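Local atomic coordinates of hypothetical protein TA0175 (Thermoplasma acidophilum, PDB entry 1L6R), a protein that catalyses the magnesium-dependent dephosphorylation of 2-phosphoglycolate to glycolate and phosphate, and splits inorganic pyrophosphate less efficiently. Residues A[6-11]-A[37-42]; A[171-176]-A[218-223]. The protein carries 1 engineered substitution. All blocks are in the same frame, centred on the assembly; numbering follows the deposited sequence.

Contact 1: residues A[6-11]-A[37-42]; sequences RLAAID and KGLTVS. With CA (calcium ion), chain C.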
loop_
_atom_site.group_PDB
_atom_site.type_symbol
_atom_site.label_atom_id
_atom_site.label_comp_id
_atom_site.label_asym_id
_atom_site.label_seq_id
_atom_site.Cartn_x
_atom_site.Cartn_y
_atom_site.Cartn_z
ATOM N N ARG A 6 -8.825 7.502 -18.022
ATOM C CA ARG A 6 -9.803 6.601 -18.618
ATOM C C ARG A 6 -10.725 5.966 -17.588
ATOM O O ARG A 6 -11.806 5.490 -17.924
ATOM C CB ARG A 6 -9.086 5.495 -19.394
ATOM C CG ARG A 6 -8.293 6.011 -20.584
ATOM C CD ARG A 6 -7.384 4.942 -21.160
ATOM N NE ARG A 6 -8.119 3.778 -21.646
ATOM C CZ ARG A 6 -7.536 2.689 -22.134
ATOM N NH1 ARG A 6 -6.212 2.621 -22.200
ATOM N NH2 ARG A 6 -8.273 1.669 -22.556
ATOM N N LEU A 7 -10.302 5.968 -16.329
ATOM C CA LEU A 7 -11.103 5.356 -15.282
ATOM C C LEU A 7 -10.975 6.128 -13.982
ATOM O O LEU A 7 -9.886 6.603 -13.644
ATOM C CB LEU A 7 -10.652 3.903 -15.083
ATOM C CG LEU A 7 -11.416 3.051 -14.059
ATOM C CD1 LEU A 7 -11.366 1.596 -14.486
ATOM C CD2 LEU A 7 -10.829 3.232 -12.656
ATOM N N ALA A 8 -12.097 6.268 -13.278
ATOM C CA ALA A 8 -12.116 6.939 -11.982
ATOM C C ALA A 8 -12.667 5.975 -10.935
ATOM O O ALA A 8 -13.726 5.373 -11.123
ATOM C CB ALA A 8 -12.975 8.199 -12.031
ATOM N N ALA A 9 -11.927 5.822 -9.840
ATOM C CA ALA A 9 -12.338 4.952 -8.738
ATOM C C ALA A 9 -12.718 5.902 -7.608
ATOM O O ALA A 9 -11.896 6.699 -7.148
ATOM C CB ALA A 9 -11.193 4.037 -8.326
ATOM N N ILE A 10 -13.963 5.802 -7.162
ATOM C CA ILE A 10 -14.495 6.712 -6.159
ATOM C C ILE A 10 -14.984 6.071 -4.867
ATOM O O ILE A 10 -15.705 5.073 -4.896
ATOM C CB ILE A 10 -15.685 7.497 -6.765
ATOM C CG1 ILE A 10 -15.288 8.098 -8.118
ATOM C CG2 ILE A 10 -16.151 8.579 -5.805
ATOM C CD1 ILE A 10 -16.436 8.773 -8.850
ATOM N N ASP A 11 -14.592 6.682 -3.746
ATOM C CA ASP A 11 -14.991 6.272 -2.396
ATOM C C ASP A 11 -16.448 6.719 -2.232
ATOM O O ASP A 11 -16.744 7.918 -2.167
ATOM C CB ASP A 11 -14.071 6.983 -1.403
ATOM C CG ASP A 11 -14.538 6.891 0.020
ATOM O OD1 ASP A 11 -15.428 6.080 0.351
ATOM O OD2 ASP A 11 -13.977 7.666 0.812
ATOM N N LYS A 37 -19.420 10.648 -21.791
ATOM C CA LYS A 37 -18.275 11.163 -22.540
ATOM C C LYS A 37 -17.139 10.149 -22.647
ATOM O O LYS A 37 -16.078 10.453 -23.199
ATOM C CB LYS A 37 -17.751 12.457 -21.908
ATOM C CG LYS A 37 -18.610 13.685 -22.181
ATOM C CD LYS A 37 -20.031 13.456 -21.721
ATOM C CE LYS A 37 -20.863 14.717 -21.753
ATOM N NZ LYS A 37 -22.194 14.443 -21.154
ATOM N N GLY A 38 -17.352 8.955 -22.100
ATOM C CA GLY A 38 -16.346 7.910 -22.197
ATOM C C GLY A 38 -15.603 7.443 -20.958
ATOM O O GLY A 38 -14.819 6.499 -21.048
ATOM N N LEU A 39 -15.834 8.077 -19.812
ATOM C CA LEU A 39 -15.147 7.681 -18.587
ATOM C C LEU A 39 -15.724 6.403 -17.996
ATOM O O LEU A 39 -16.940 6.208 -18.001
ATOM C CB LEU A 39 -15.255 8.795 -17.539
ATOM C CG LEU A 39 -14.591 8.545 -16.177
ATOM C CD1 LEU A 39 -13.075 8.539 -16.330
ATOM C CD2 LEU A 39 -15.012 9.623 -15.194
ATOM N N THR A 40 -14.850 5.522 -17.514
ATOM C CA THR A 40 -15.300 4.306 -16.847
ATOM C C THR A 40 -15.236 4.646 -15.363
ATOM O O THR A 40 -14.224 5.164 -14.878
ATOM C CB THR A 40 -14.378 3.101 -17.110
ATOM O OG1 THR A 40 -14.449 2.743 -18.499
ATOM C CG2 THR A 40 -14.808 1.905 -16.255
ATOM N N VAL A 41 -16.321 4.384 -14.646
ATOM C CA VAL A 41 -16.364 4.672 -13.222
ATOM C C VAL A 41 -16.525 3.402 -12.401
ATOM O O VAL A 41 -17.301 2.513 -12.755
ATOM C CB VAL A 41 -17.530 5.637 -12.891
ATOM C CG1 VAL A 41 -17.655 5.827 -11.382
ATOM C CG2 VAL A 41 -17.275 6.986 -13.566
ATOM N N SER A 42 -15.761 3.316 -11.310
ATOM C CA SER A 42 -15.843 2.185 -10.387
ATOM C C SER A 42 -16.104 2.771 -9.003
ATOM O O SER A 42 -15.515 3.793 -8.641
ATOM C CB SER A 42 -14.529 1.397 -10.359
ATOM O OG SER A 42 -14.565 0.363 -9.371
HETATM CA CA CA C . -12.731 7.616 2.851
HETATM O O HOH W 1 -12.705 4.648 -20.317
HETATM O O HOH W 2 -14.014 5.284 2.734
HETATM O O HOH W 3 -14.335 7.640 4.763
#

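Contact 2: residues A[171-176]-A[218-223]; sequences EILVIG and GQIFKH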
loop_
_atom_site.group_PDB
_atom_site.type_symbol
_atom_site.label_atom_id
_atom_site.label_comp_id
_atom_site.label_asym_id
_atom_site.label_seq_id
_atom_site.Cartn_x
_atom_site.Cartn_y
_atom_site.Cartn_z
ATOM N N GLU A 171 -3.521 6.729 -16.002
ATOM C CA GLU A 171 -4.807 6.732 -16.706
ATOM C C GLU A 171 -5.946 6.508 -15.707
ATOM O O GLU A 171 -7.113 6.413 -16.084
ATOM C CB GLU A 171 -4.850 5.627 -17.764
ATOM C CG GLU A 171 -3.853 5.821 -18.910
ATOM C CD GLU A 171 -3.898 4.687 -19.920
ATOM O OE1 GLU A 171 -3.686 3.519 -19.529
ATOM O OE2 GLU A 171 -4.153 4.966 -21.115
ATOM N N ILE A 172 -5.594 6.430 -14.427
ATOM C CA ILE A 172 -6.576 6.212 -13.375
ATOM C C ILE A 172 -6.634 7.418 -12.443
ATOM O O ILE A 172 -5.602 7.958 -12.036
ATOM C CB ILE A 172 -6.205 4.962 -12.528
ATOM C CG1 ILE A 172 -6.233 3.711 -13.412
ATOM C CG2 ILE A 172 -7.146 4.829 -11.331
ATOM C CD1 ILE A 172 -5.673 2.475 -12.743
ATOM N N LEU A 173 -7.850 7.838 -12.117
ATOM C CA LEU A 173 -8.069 8.939 -11.194
ATOM C C LEU A 173 -8.758 8.352 -9.968
ATOM O O LEU A 173 -9.749 7.627 -10.103
ATOM C CB LEU A 173 -8.984 10.006 -11.822
ATOM C CG LEU A 173 -9.565 11.049 -10.853
ATOM C CD1 LEU A 173 -8.440 11.944 -10.295
ATOM C CD2 LEU A 173 -10.599 11.897 -11.584
ATOM N N VAL A 174 -8.229 8.630 -8.782
ATOM C CA VAL A 174 -8.888 8.162 -7.565
ATOM C C VAL A 174 -9.435 9.381 -6.818
ATOM O O VAL A 174 -8.828 10.453 -6.814
ATOM C CB VAL A 174 -7.940 7.355 -6.633
ATOM C CG1 VAL A 174 -7.431 6.117 -7.358
ATOM C CG2 VAL A 174 -6.795 8.226 -6.149
ATOM N N ILE A 175 -10.609 9.217 -6.218
ATOM C CA ILE A 175 -11.246 10.277 -5.446
ATOM C C ILE A 175 -11.546 9.688 -4.070
ATOM O O ILE A 175 -12.226 8.651 -3.958
ATOM C CB ILE A 175 -12.546 10.764 -6.131
ATOM C CG1 ILE A 175 -12.216 11.263 -7.543
ATOM C CG2 ILE A 175 -13.196 11.865 -5.301
ATOM C CD1 ILE A 175 -13.422 11.722 -8.335
ATOM N N GLY A 176 -11.011 10.342 -3.038
ATOM C CA GLY A 176 -11.161 9.899 -1.658
ATOM C C GLY A 176 -11.202 11.104 -0.746
ATOM O O GLY A 176 -11.174 12.242 -1.233
ATOM N N GLY A 218 -18.354 16.964 -9.726
ATOM C CA GLY A 218 -18.484 17.752 -10.937
ATOM C C GLY A 218 -17.285 18.650 -11.178
ATOM O O GLY A 218 -16.779 18.730 -12.301
ATOM N N GLN A 219 -16.806 19.331 -10.140
ATOM C CA GLN A 219 -15.658 20.216 -10.338
ATOM C C GLN A 219 -14.393 19.440 -10.690
ATOM O O GLN A 219 -13.590 19.890 -11.504
ATOM C CB GLN A 219 -15.404 21.082 -9.109
ATOM C CG GLN A 219 -14.343 22.151 -9.392
ATOM C CD GLN A 219 -13.940 22.936 -8.172
ATOM O OE1 GLN A 219 -13.669 22.368 -7.118
ATOM N NE2 GLN A 219 -13.867 24.256 -8.312
ATOM N N ILE A 220 -14.212 18.279 -10.064
ATOM C CA ILE A 220 -13.055 17.438 -10.338
ATOM C C ILE A 220 -13.089 16.964 -11.787
ATOM O O ILE A 220 -12.093 17.065 -12.495
ATOM C CB ILE A 220 -13.018 16.212 -9.384
ATOM C CG1 ILE A 220 -12.650 16.669 -7.972
ATOM C CG2 ILE A 220 -12.034 15.171 -9.891
ATOM C CD1 ILE A 220 -12.884 15.593 -6.921
ATOM N N PHE A 221 -14.236 16.452 -12.227
ATOM C CA PHE A 221 -14.357 15.970 -13.599
ATOM C C PHE A 221 -14.109 17.103 -14.598
ATOM O O PHE A 221 -13.419 16.906 -15.603
ATOM C CB PHE A 221 -15.746 15.350 -13.834
ATOM C CG PHE A 221 -15.933 13.986 -13.195
ATOM C CD1 PHE A 221 -14.850 13.259 -12.699
ATOM C CD2 PHE A 221 -17.203 13.413 -13.132
ATOM C CE1 PHE A 221 -15.026 11.979 -12.147
ATOM C CE2 PHE A 221 -17.395 12.130 -12.584
ATOM C CZ PHE A 221 -16.308 11.416 -12.095
ATOM N N LYS A 222 -14.655 18.280 -14.320
ATOM C CA LYS A 222 -14.456 19.426 -15.211
ATOM C C LYS A 222 -12.980 19.783 -15.271
ATOM O O LYS A 222 -12.439 20.048 -16.344
ATOM C CB LYS A 222 -15.243 20.639 -14.723
ATOM C CG LYS A 222 -16.742 20.524 -14.912
ATOM C CD LYS A 222 -17.452 21.752 -14.370
ATOM C CE LYS A 222 -18.954 21.649 -14.571
ATOM N NZ LYS A 222 -19.509 20.429 -13.925
ATOM N N HIS A 223 -12.326 19.792 -14.118
ATOM C CA HIS A 223 -10.910 20.117 -14.073
ATOM C C HIS A 223 -10.085 19.208 -14.982
ATOM O O HIS A 223 -9.174 19.672 -15.673
ATOM C CB HIS A 223 -10.388 20.020 -12.639
ATOM C CG HIS A 223 -8.926 20.308 -12.511
ATOM N ND1 HIS A 223 -7.972 19.316 -12.452
ATOM C CD2 HIS A 223 -8.252 21.482 -12.465
ATOM C CE1 HIS A 223 -6.772 19.866 -12.372
ATOM N NE2 HIS A 223 -6.916 21.178 -12.378
#

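Contact 1: residues A[6-11]-A[37-42]
The first beta-alpha-beta crossover of the HAD core pairs Leu7, Ala8 and Ala9 in parallel with Thr40, Val41 and Ser42. The chain leaves strand 7-11, passes through helix 25-36 and returns in strand 40-44. The two strand axes diverge by only 19°. Four backbone hydrogen bonds join them in the staggered parallel pattern. Ala8 gives its N to Thr40 O and takes Ser42 N on its own O, each at 2.9 Å. Ile10 N then reaches Ser42 O. At the start of the ladder Thr40 N binds Arg6 O at 3.1 Å, tilted 28° from the carbonyl plane. That carbonyl also accepts a water, which donates to Gly38 O as well and accepts a long bond from Thr40 OG1. Gly38, at positive phi, ends the preceding helix in a Schellman motif.

The side chains divide between two faces. Helix 25-36 packs on Leu39 and Val41 on the face that Val41 shares with Ala8. Here the branches of Leu39 split: CD1 lies against Arg6 O at 3.7 Å, and CD2 meets Ala8 CB at 4.0 Å. Farther along, the side chains of Ile10 and Val41 cross at a slant, and Ile10 CD1 touches Val41 CG1 (4.1 Å). On the other face, Thr40 turns CG2 anti to its N (chi1 of OG1 -66°), which brings the methyl to Leu7 CD1 at 3.9 Å. Ser42 OG is hydrogen-bonded to Pro64 O, and helix 154-164 packs over Ala9 and Ser42.

The strand delivers Asp11, the catalytic nucleophile, to a calcium ion that probably takes the place of a magnesium ion. Asp177, Asn180 and Asp181 are its other protein ligands. Asp11 OD1 caps Gly14 N at the start of the next helix, while OD2 holds the calcium at 2.4 Å.

Contact 2: residues A[171-176]-A[218-223]
Ile220 pushes its CG2 methyl against two strand side chains at once, Leu173 and Ile175. The methyl lies 4.0 Å from Leu173 CD2, and Ile175 CD1 is equally near. In Ile220, CG1 lies anti to the carbonyl carbon and beside the backbone N (chi1 -72°), and this longer branch brings CD1 to Ile175 CG2 at 4.1 Å. The two isoleucines reach toward each other tip to tip, with both branches of each engaged. Leu173 meets Ile220 on a slant. Phe221, next along the helix, enters beside them. Its CE1 lies 4.1 Å from Ile175 CD1, and the two side chains cross at about a right angle. Leu173 CD2 approaches the edge of the same ring, near its plane.

This is helix-on-sheet packing in the alpha/beta core of a HAD hydrolase. Segment 218-223, in the C-terminal helix 215-223, runs roughly antiparallel to the inner strand 172-175 at 158°, with axes 11.2 Å apart. Leu173 and Ile175 point toward the helix. Val174 faces the other way, onto Val158 of helix 154-164, so the strand is covered on both faces. Ala192 and Phe207, from the next two strands of the sheet, also touch Ile220.

Replacing Ile220 by an alanine removes both branches and would probably open a gap between helix and sheet, with Leu173 CD2 and both ends of Ile175 losing their partner.

Beyond Ile175 the chain runs through Gly176 to Asp177, a ligand of two of the bound calcium ions. The side chain of Ile175 is itself about 9 Å from a calcium ion.

Contact 1 precedes contact 2 along the chain, and their centres lie 8 Å apart. Both use the same mixed sheet, in which strand 7-11 sits between strands 40-44 and 172-175. Contact 1 is strand against strand, whereas contact 2 sets the C-terminal helix on the sheet. Probable backbone hydrogen bonds link them directly: Leu173 N to Leu7 O and Ala9 N to Leu173 O, both 2.8 Å. Their side chains also merge on one face, where Leu39 CD2 packs on Phe221 CZ at 3.8 Å. The neighbouring parallel strands 7-11 and 172-175 thus bring Asp11 and Asp177 together at the metal site.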